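Local coordinates for mannan endo-1,4-beta-mannosidase (Cryptopygus antarcticus, PDB 4OOZ), which hydrolyses internal beta-1,4 linkages of mannans, galactomannans and glucomannans, releasing mainly short manno-oligosaccharides, at residues A[44-49]-A[340-345]; A[127-132]-A[174-179]. All coordinates share one frame; numbering follows the deposited sequence.

Interaction 1. Residues A[44-49]-A[340-345]; sequences FAWRSY and TWQFNS. With BMA (beta-D-mannopyranose), chain G.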
ATOM      1  N   PHE A  44       5.499  -4.416   7.828  1.00 33.23           N
ATOM      2  CA  PHE A  44       6.927  -4.547   8.058  1.00 33.05           C
ATOM      3  C   PHE A  44       7.437  -3.153   7.822  1.00 32.77           C
ATOM      4  O   PHE A  44       8.194  -2.593   8.613  1.00 33.08           O
ATOM      5  CB  PHE A  44       7.615  -5.523   7.097  1.00 32.58           C
ATOM      6  CG  PHE A  44       7.271  -6.964   7.317  1.00 33.04           C
ATOM      7  CD1 PHE A  44       6.441  -7.355   8.352  1.00 33.77           C
ATOM      8  CD2 PHE A  44       7.798  -7.935   6.482  1.00 32.91           C
ATOM      9  CE1 PHE A  44       6.134  -8.690   8.539  1.00 34.33           C
ATOM     10  CE2 PHE A  44       7.496  -9.265   6.662  1.00 33.52           C
ATOM     11  CZ  PHE A  44       6.662  -9.646   7.691  1.00 34.22           C
ATOM     12  N   ALA A  45       6.950  -2.605   6.710  1.00 32.36           N
ATOM     13  CA  ALA A  45       7.474  -1.421   6.053  1.00 32.05           C
ATOM     14  C   ALA A  45       8.926  -1.651   5.636  1.00 35.58           C
ATOM     15  O   ALA A  45       9.251  -1.492   4.462  1.00 35.33           O
ATOM     16  CB  ALA A  45       7.338  -0.209   6.934  1.00 33.21           C
ATOM     17  N   TRP A  46       9.783  -2.042   6.579  1.00 31.79           N
ATOM     18  CA  TRP A  46      11.165  -2.393   6.259  1.00 31.50           C
ATOM     19  C   TRP A  46      11.926  -3.060   7.401  1.00 40.65           C
ATOM     20  O   TRP A  46      11.507  -3.039   8.557  1.00 32.69           O
ATOM     21  CB  TRP A  46      11.943  -1.150   5.813  1.00 31.26           C
ATOM     22  CG  TRP A  46      12.016  -0.062   6.835  1.00 31.82           C
ATOM     23  CD1 TRP A  46      12.912   0.044   7.860  1.00 32.33           C
ATOM     24  CD2 TRP A  46      11.175   1.092   6.917  1.00 32.16           C
ATOM     25  NE1 TRP A  46      12.673   1.188   8.581  1.00 32.98           N
ATOM     26  CE2 TRP A  46      11.616   1.853   8.018  1.00 32.90           C
ATOM     27  CE3 TRP A  46      10.092   1.558   6.167  1.00 32.10           C
ATOM     28  CZ2 TRP A  46      11.003   3.046   8.395  1.00 33.61           C
ATOM     29  CZ3 TRP A  46       9.487   2.742   6.538  1.00 32.78           C
ATOM     30  CH2 TRP A  46       9.943   3.473   7.642  1.00 33.54           C
ATOM     31  N   ARG A  47      13.054  -3.664   7.038  1.00 31.90           N
ATOM     32  CA  ARG A  47      14.081  -4.076   7.988  1.00 32.52           C
ATOM     33  C   ARG A  47      15.216  -3.066   7.901  1.00 32.40           C
ATOM     34  O   ARG A  47      15.662  -2.524   8.910  1.00 33.01           O
ATOM     35  CB  ARG A  47      14.577  -5.489   7.683  1.00 32.72           C
ATOM     36  CG  ARG A  47      15.923  -5.829   8.288  1.00 33.36           C
ATOM     37  CD  ARG A  47      15.847  -6.049   9.785  1.00 34.38           C
ATOM     38  NE  ARG A  47      17.113  -6.548  10.317  1.00 35.22           N
ATOM     39  CZ  ARG A  47      17.299  -6.921  11.579  1.00 36.40           C
ATOM     40  NH1 ARG A  47      16.295  -6.859  12.447  1.00 36.87           N
ATOM     41  NH2 ARG A  47      18.486  -7.364  11.975  1.00 37.28           N
ATOM     42  N   SER A  48      15.668  -2.820   6.675  1.00 31.76           N
ATOM     43  CA  SER A  48      16.612  -1.749   6.383  1.00 31.60           C
ATOM     44  C   SER A  48      15.955  -0.767   5.424  1.00 31.07           C
ATOM     45  O   SER A  48      15.611  -1.130   4.302  1.00 30.63           O
ATOM     46  CB  SER A  48      17.901  -2.299   5.772  1.00 31.55           C
ATOM     47  OG  SER A  48      18.524  -3.232   6.636  1.00 32.24           O
ATOM     48  N   TYR A  49      15.786   0.473   5.866  1.00 31.32           N
ATOM     49  CA  TYR A  49      15.045   1.472   5.103  1.00 31.11           C
ATOM     50  C   TYR A  49      15.583   1.689   3.689  1.00 30.63           C
ATOM     51  O   TYR A  49      16.606   2.346   3.494  1.00 30.69           O
ATOM     52  CB  TYR A  49      15.044   2.800   5.854  1.00 31.73           C
ATOM     53  CG  TYR A  49      14.088   3.817   5.284  1.00 31.84           C
ATOM     54  CD1 TYR A  49      12.722   3.589   5.298  1.00 31.92           C
ATOM     55  CD2 TYR A  49      14.548   5.011   4.746  1.00 32.04           C
ATOM     56  CE1 TYR A  49      11.839   4.510   4.788  1.00 32.23           C
ATOM     57  CE2 TYR A  49      13.669   5.943   4.232  1.00 32.38           C
ATOM     58  CZ  TYR A  49      12.315   5.687   4.261  1.00 32.50           C
ATOM     59  OH  TYR A  49      11.427   6.603   3.749  1.00 33.02           O
ATOM     60  N   THR A 340      -1.476  -2.876  11.268  1.00 38.07           N
ATOM     61  CA  THR A 340      -0.806  -2.130  12.322  1.00 38.69           C
ATOM     62  C   THR A 340       0.476  -1.489  11.828  1.00 37.86           C
ATOM     63  O   THR A 340       1.156  -2.034  10.957  1.00 36.79           O
ATOM     64  CB  THR A 340      -0.491  -3.030  13.474  1.00 39.30           C
ATOM     65  OG1 THR A 340      -0.187  -4.318  12.932  1.00 38.52           O
ATOM     66  CG2 THR A 340      -1.676  -3.142  14.390  1.00 40.66           C
ATOM     67  N   TRP A 341       0.836  -0.342  12.387  1.00 38.50           N
ATOM     68  CA  TRP A 341       1.989   0.333  11.837  1.00 37.78           C
ATOM     69  C   TRP A 341       3.307  -0.165  12.407  1.00 37.54           C
ATOM     70  O   TRP A 341       3.499  -0.267  13.618  1.00 38.50           O
ATOM     71  CB  TRP A 341       1.912   1.839  12.014  1.00 38.59           C
ATOM     72  CG  TRP A 341       3.194   2.452  11.563  1.00 37.95           C
ATOM     73  CD1 TRP A 341       4.107   3.097  12.340  1.00 38.54           C
ATOM     74  CD2 TRP A 341       3.762   2.395  10.243  1.00 36.70           C
ATOM     75  NE1 TRP A 341       5.188   3.479  11.584  1.00 37.69           N
ATOM     76  CE2 TRP A 341       5.000   3.062  10.293  1.00 36.56           C
ATOM     77  CE3 TRP A 341       3.334   1.864   9.021  1.00 35.84           C
ATOM     78  CZ2 TRP A 341       5.812   3.216   9.172  1.00 35.56           C
ATOM     79  CZ3 TRP A 341       4.146   2.016   7.909  1.00 34.92           C
ATOM     80  CH2 TRP A 341       5.370   2.688   7.994  1.00 34.78           C
ATOM     81  N   GLN A 342       4.197  -0.435  11.458  1.00 36.37           N
ATOM     82  CA  GLN A 342       5.512  -1.055  11.583  1.00 35.91           C
ATOM     83  C   GLN A 342       5.821  -2.038  12.697  1.00 36.58           C
ATOM     84  O   GLN A 342       5.843  -1.733  13.890  1.00 37.70           O
ATOM     85  CB  GLN A 342       6.580   0.031  11.584  1.00 35.88           C
ATOM     86  CG  GLN A 342       7.388  -0.134  10.331  1.00 34.69           C
ATOM     87  CD  GLN A 342       8.419   0.906  10.086  1.00 34.54           C
ATOM     88  OE1 GLN A 342       8.305   2.041  10.533  1.00 36.45           O
ATOM     89  NE2 GLN A 342       9.443   0.526   9.343  1.00 36.80           N
ATOM     90  N   PHE A 343       6.153  -3.225  12.201  1.00 35.97           N
ATOM     91  CA  PHE A 343       6.505  -4.421  12.945  1.00 36.52           C
ATOM     92  C   PHE A 343       7.915  -4.389  13.523  1.00 36.83           C
ATOM     93  O   PHE A 343       8.241  -5.176  14.410  1.00 37.70           O
ATOM     94  CB  PHE A 343       6.348  -5.631  12.015  1.00 35.87           C
ATOM     95  CG  PHE A 343       6.218  -6.951  12.723  1.00 36.68           C
ATOM     96  CD1 PHE A 343       5.049  -7.286  13.388  1.00 37.49           C
ATOM     97  CD2 PHE A 343       7.247  -7.876  12.682  1.00 36.75           C
ATOM     98  CE1 PHE A 343       4.920  -8.506  14.021  1.00 38.37           C
ATOM     99  CE2 PHE A 343       7.126  -9.102  13.312  1.00 37.70           C
ATOM    100  CZ  PHE A 343       5.961  -9.418  13.984  1.00 38.50           C
ATOM    101  N   ASN A 344       8.761  -3.495  13.017  1.00 36.25           N
ATOM    102  CA  ASN A 344      10.136  -3.421  13.509  1.00 36.59           C
ATOM    103  C   ASN A 344      10.250  -2.575  14.767  1.00 37.83           C
ATOM    104  O   ASN A 344      11.334  -2.420  15.320  1.00 38.38           O
ATOM    105  CB  ASN A 344      11.089  -2.890  12.427  1.00 35.55           C
ATOM    106  CG  ASN A 344      10.816  -1.447  12.030  1.00 35.28           C
ATOM    107  OD1 ASN A 344      10.383  -0.619  12.833  1.00 36.13           O
ATOM    108  ND2 ASN A 344      11.109  -1.134  10.777  1.00 34.27           N
ATOM    109  N   SER A 345       9.123  -2.004  15.178  1.00 38.39           N
ATOM    110  CA  SER A 345       8.987  -1.272  16.435  1.00 39.89           C
ATOM    111  C   SER A 345       9.722   0.063  16.452  1.00 40.10           C
ATOM    112  O   SER A 345      10.061   0.568  17.520  1.00 41.48           O
ATOM    113  CB  SER A 345       9.477  -2.128  17.606  1.00 41.13           C
ATOM    114  OG  SER A 345       9.078  -3.478  17.457  1.00 40.89           O
TER
HETATM  115  C1  BMA G 405       4.801   6.373   7.102  1.00 36.66           C
HETATM  116  C2  BMA G 405       3.912   7.553   6.845  1.00 37.87           C
HETATM  117  C3  BMA G 405       4.383   8.713   7.689  1.00 39.04           C
HETATM  118  C4  BMA G 405       4.450   8.321   9.171  1.00 39.58           C
HETATM  119  C5  BMA G 405       5.190   6.987   9.382  1.00 38.29           C
HETATM  120  C6  BMA G 405       4.969   6.449  10.778  1.00 39.01           C
HETATM  121  O1  BMA G 405       4.271   5.326   6.343  1.00 35.85           O
HETATM  122  O2  BMA G 405       2.603   7.251   7.306  1.00 38.58           O
HETATM  123  O3  BMA G 405       3.529   9.844   7.538  1.00 41.93           O
HETATM  124  O4  BMA G 405       5.122   9.338   9.904  1.00 42.06           O
HETATM  125  O5  BMA G 405       4.713   5.994   8.451  1.00 37.19           O
HETATM  126  O6  BMA G 405       4.446   7.487  11.597  1.00 40.71           O
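W341 reaches A45 with the far corner of its indole, CH2 lying 3.7 Å from A45 CB. One face of this ring carries a beta-D-mannopyranose, whose O5 sits 3.1 Å above the plane toward the rim; CB of Q342 lies against the opposite face. CG anti to the backbone N (chi1 174°) swings the indole out toward the sugar. Next, Q342 sends an extended chain past A45, CG being 3.4 Å from A45 CB, and its CD lies 3.7 Å above one face of the W46 ring, toward the rim. The edge of Y49, at CD1, meets the opposite face of W46. F343 runs alongside F44, both side chains pointing the same way, with ring centroids 5.9 Å apart; W68 of helix 58-74 meets both rings edge-to-face. N344 ends the walk: its ND2 donates to W46 O (3.0 Å, 158°), approaching from above the carbonyl plane. This bond joins the loops leaving strands 35-45 and 337-340, the first and last of the GH5 (beta/alpha)8 barrel, while the bond from G346 N to OD1 holds the N344 amide in place, and the substrate-binding W341 offers the mannose a flat apolar surface backed by protein.

Interaction 2. Residues A[127-132]-A[174-179]; sequences LILVLF and AAWEVL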
ATOM      1  N   LEU A 127       1.425 -10.320   0.497  1.00 34.34           N
ATOM      2  CA  LEU A 127       2.327  -9.180   0.583  1.00 33.58           C
ATOM      3  C   LEU A 127       1.819  -8.014  -0.251  1.00 33.45           C
ATOM      4  O   LEU A 127       1.318  -8.201  -1.357  1.00 33.88           O
ATOM      5  CB  LEU A 127       3.735  -9.576   0.130  1.00 33.34           C
ATOM      6  CG  LEU A 127       4.529 -10.465   1.088  1.00 33.50           C
ATOM      7  CD1 LEU A 127       5.865 -10.851   0.493  1.00 33.47           C
ATOM      8  CD2 LEU A 127       4.738  -9.748   2.401  1.00 33.15           C
ATOM      9  N   ILE A 128       1.945  -6.810   0.292  1.00 33.06           N
ATOM     10  CA  ILE A 128       1.632  -5.603  -0.457  1.00 33.07           C
ATOM     11  C   ILE A 128       2.912  -4.807  -0.711  1.00 32.50           C
ATOM     12  O   ILE A 128       3.419  -4.118   0.176  1.00 32.18           O
ATOM     13  CB  ILE A 128       0.609  -4.727   0.283  1.00 33.40           C
ATOM     14  CG1 ILE A 128      -0.691  -5.511   0.502  1.00 34.06           C
ATOM     15  CG2 ILE A 128       0.346  -3.445  -0.497  1.00 33.62           C
ATOM     16  CD1 ILE A 128      -1.817  -4.699   1.100  1.00 34.61           C
ATOM     17  N   LEU A 129       3.436  -4.915  -1.928  1.00 33.48           N
ATOM     18  CA  LEU A 129       4.690  -4.261  -2.285  1.00 32.06           C
ATOM     19  C   LEU A 129       4.506  -2.774  -2.569  1.00 32.14           C
ATOM     20  O   LEU A 129       3.958  -2.396  -3.603  1.00 32.65           O
ATOM     21  CB  LEU A 129       5.313  -4.941  -3.504  1.00 32.26           C
ATOM     22  CG  LEU A 129       5.424  -6.465  -3.463  1.00 32.53           C
ATOM     23  CD1 LEU A 129       6.096  -6.982  -4.722  1.00 32.95           C
ATOM     24  CD2 LEU A 129       6.177  -6.918  -2.231  1.00 32.13           C
ATOM     25  N   VAL A 130       4.975  -1.935  -1.652  1.00 31.82           N
ATOM     26  CA  VAL A 130       4.914  -0.491  -1.839  1.00 32.05           C
ATOM     27  C   VAL A 130       6.148  -0.013  -2.590  1.00 31.79           C
ATOM     28  O   VAL A 130       7.267  -0.113  -2.085  1.00 31.29           O
ATOM     29  CB  VAL A 130       4.815   0.256  -0.498  1.00 32.09           C
ATOM     30  CG1 VAL A 130       4.545   1.733  -0.732  1.00 32.64           C
ATOM     31  CG2 VAL A 130       3.731  -0.356   0.370  1.00 32.37           C
ATOM     32  N   LEU A 131       5.943   0.503  -3.797  1.00 32.27           N
ATOM     33  CA  LEU A 131       7.049   0.945  -4.637  1.00 32.20           C
ATOM     34  C   LEU A 131       7.760   2.147  -4.028  1.00 32.15           C
ATOM     35  O   LEU A 131       8.766   1.997  -3.338  1.00 31.50           O
ATOM     36  CB  LEU A 131       6.548   1.281  -6.042  1.00 33.02           C
ATOM     37  CG  LEU A 131       5.826   0.143  -6.765  1.00 33.43           C
ATOM     38  CD1 LEU A 131       5.371   0.574  -8.150  1.00 34.47           C
ATOM     39  CD2 LEU A 131       6.705  -1.094  -6.842  1.00 32.98           C
ATOM     40  N   PHE A 132       7.230   3.338  -4.276  1.00 32.72           N
ATOM     41  CA  PHE A 132       7.870   4.564  -3.818  1.00 32.85           C
ATOM     42  C   PHE A 132       7.242   5.130  -2.553  1.00 33.12           C
ATOM     43  O   PHE A 132       6.050   4.963  -2.305  1.00 33.53           O
ATOM     44  CB  PHE A 132       7.824   5.627  -4.916  1.00 33.71           C
ATOM     45  CG  PHE A 132       8.431   5.185  -6.214  1.00 33.71           C
ATOM     46  CD1 PHE A 132       9.801   5.022  -6.332  1.00 33.17           C
ATOM     47  CD2 PHE A 132       7.634   4.942  -7.317  1.00 34.44           C
ATOM     48  CE1 PHE A 132      10.364   4.616  -7.524  1.00 33.35           C
ATOM     49  CE2 PHE A 132       8.190   4.537  -8.512  1.00 34.67           C
ATOM     50  CZ  PHE A 132       9.556   4.373  -8.616  1.00 34.13           C
ATOM     51  N   ALA A 174      -0.449  -9.945  -3.217  1.00 35.75           N
ATOM     52  CA  ALA A 174      -1.778  -9.372  -3.272  1.00 36.20           C
ATOM     53  C   ALA A 174      -1.684  -7.862  -3.170  1.00 35.69           C
ATOM     54  O   ALA A 174      -1.866  -7.313  -2.080  1.00 36.21           O
ATOM     55  CB  ALA A 174      -2.647  -9.929  -2.162  1.00 36.46           C
ATOM     56  N   ALA A 175      -1.335  -7.247  -4.304  1.00 35.81           N
ATOM     57  CA  ALA A 175      -1.362  -5.800  -4.597  1.00 35.73           C
ATOM     58  C   ALA A 175       0.010  -5.124  -4.703  1.00 34.97           C
ATOM     59  O   ALA A 175       0.952  -5.426  -3.965  1.00 34.23           O
ATOM     60  CB  ALA A 175      -2.218  -5.028  -3.591  1.00 35.78           C
ATOM     61  N   TRP A 176       0.088  -4.204  -5.660  1.00 35.32           N
ATOM     62  CA  TRP A 176       1.183  -3.258  -5.784  1.00 34.80           C
ATOM     63  C   TRP A 176       0.714  -1.886  -5.327  1.00 34.94           C
ATOM     64  O   TRP A 176      -0.239  -1.346  -5.879  1.00 35.84           O
ATOM     65  CB  TRP A 176       1.667  -3.150  -7.231  1.00 35.32           C
ATOM     66  CG  TRP A 176       2.014  -4.439  -7.897  1.00 35.61           C
ATOM     67  CD1 TRP A 176       1.147  -5.359  -8.409  1.00 36.48           C
ATOM     68  CD2 TRP A 176       3.330  -4.936  -8.158  1.00 35.24           C
ATOM     69  NE1 TRP A 176       1.842  -6.407  -8.959  1.00 36.73           N
ATOM     70  CE2 TRP A 176       3.185  -6.171  -8.819  1.00 35.99           C
ATOM     71  CE3 TRP A 176       4.616  -4.460  -7.889  1.00 34.48           C
ATOM     72  CZ2 TRP A 176       4.278  -6.936  -9.217  1.00 36.06           C
ATOM     73  CZ3 TRP A 176       5.700  -5.221  -8.283  1.00 34.47           C
ATOM     74  CH2 TRP A 176       5.524  -6.447  -8.940  1.00 35.28           C
ATOM     75  N   GLU A 177       1.376  -1.309  -4.336  1.00 34.25           N
ATOM     76  CA  GLU A 177       1.083   0.071  -3.980  1.00 34.58           C
ATOM     77  C   GLU A 177       2.074   1.010  -4.661  1.00 34.53           C
ATOM     78  O   GLU A 177       3.272   0.984  -4.376  1.00 33.78           O
ATOM     79  CB  GLU A 177       1.119   0.271  -2.470  1.00 34.19           C
ATOM     80  CG  GLU A 177       0.748   1.675  -2.044  1.00 34.79           C
ATOM     81  CD  GLU A 177       0.607   1.792  -0.548  1.00 34.71           C
ATOM     82  OE1 GLU A 177       0.559   2.927  -0.035  1.00 35.23           O
ATOM     83  OE2 GLU A 177       0.561   0.743   0.124  1.00 34.30           O
ATOM     84  N   VAL A 178       1.560   1.831  -5.568  1.00 35.48           N
ATOM     85  CA  VAL A 178       2.368   2.774  -6.323  1.00 35.71           C
ATOM     86  C   VAL A 178       3.037   3.809  -5.426  1.00 35.39           C
ATOM     87  O   VAL A 178       4.251   3.987  -5.468  1.00 34.81           O
ATOM     88  CB  VAL A 178       1.520   3.502  -7.378  1.00 37.10           C
ATOM     89  CG1 VAL A 178       2.280   4.683  -7.958  1.00 37.54           C
ATOM     90  CG2 VAL A 178       1.106   2.538  -8.469  1.00 37.59           C
ATOM     91  N   LEU A 179       2.243   4.491  -4.609  1.00 35.90           N
ATOM     92  CA  LEU A 179       2.776   5.574  -3.797  1.00 35.95           C
ATOM     93  C   LEU A 179       2.228   5.559  -2.374  1.00 35.95           C
ATOM     94  O   LEU A 179       1.034   5.398  -2.163  1.00 36.57           O
ATOM     95  CB  LEU A 179       2.475   6.917  -4.463  1.00 37.23           C
ATOM     96  CG  LEU A 179       3.201   8.144  -3.918  1.00 37.52           C
ATOM     97  CD1 LEU A 179       4.677   7.844  -3.738  1.00 36.35           C
ATOM     98  CD2 LEU A 179       3.007   9.315  -4.859  1.00 38.89           C
TER
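L129 lays CD1 over one face of the W176 indole, 4.0 Å from CZ3, and L131 CD2 approaches that ring at its edge. Apolar contacts dominate this face of the sheet, which packs against helices 149-167 and 215-232. Farther along, L179 CD1 touches F132 CB at 4.0 Å. Strands 126-133 and 173-180 are neighbours in the (beta/alpha)8 barrel, joined by a beta-alpha-beta crossover through helix 149-167, and their backbone bonding follows a parallel ladder. L129 is gripped twice, its N donating to A175 O and its O accepting from E177 N at 2.9 Å. L131 N to E177 O is nearly straight (2.8 Å, 166°), whereas A174 N to L127 O is weak. F132 N then bonds V178 O at 3.3 Å, so consecutive amides of one strand meet consecutive carbonyls of the other, where L131 and V178 leave extended geometry. CA-H...O contacts run from I128 CA to A175 O and from V130 CA to E177 O. Charge is confined to E177, which lies side by side with V130 on the other face of the sheet, its OE2 coming within 3.4 Å of V130 CG2. The extended chain of E177, with CG anti to the backbone N (chi1 -177°), carries OE1 to a salt bridge with R81, while OE2 takes a weak hydrogen bond from Q278.

Interactions 1 and 2 belong to the same barrel sheet, their centres about 14 Å apart and their nearest atoms about 5 Å apart without touching. Strand 79-86 lies between them, pairing with strand 35-45 on one side and with 126-133 on the other. Its R81 is shared by the two contacts, bonding A45 through the backbone and serving interaction 2 with its side chain; its substrate-binding W83 meets the W46 ring and the V130 side chain. The mannose against W341 also hydrogen-bonds E181, just beyond 174-179, and E312, the probable acid/base and nucleophile. The side chain of W341 comes within about 3 Å of that of E312, whereas that of E177 stays about 8 Å from a bound mannose.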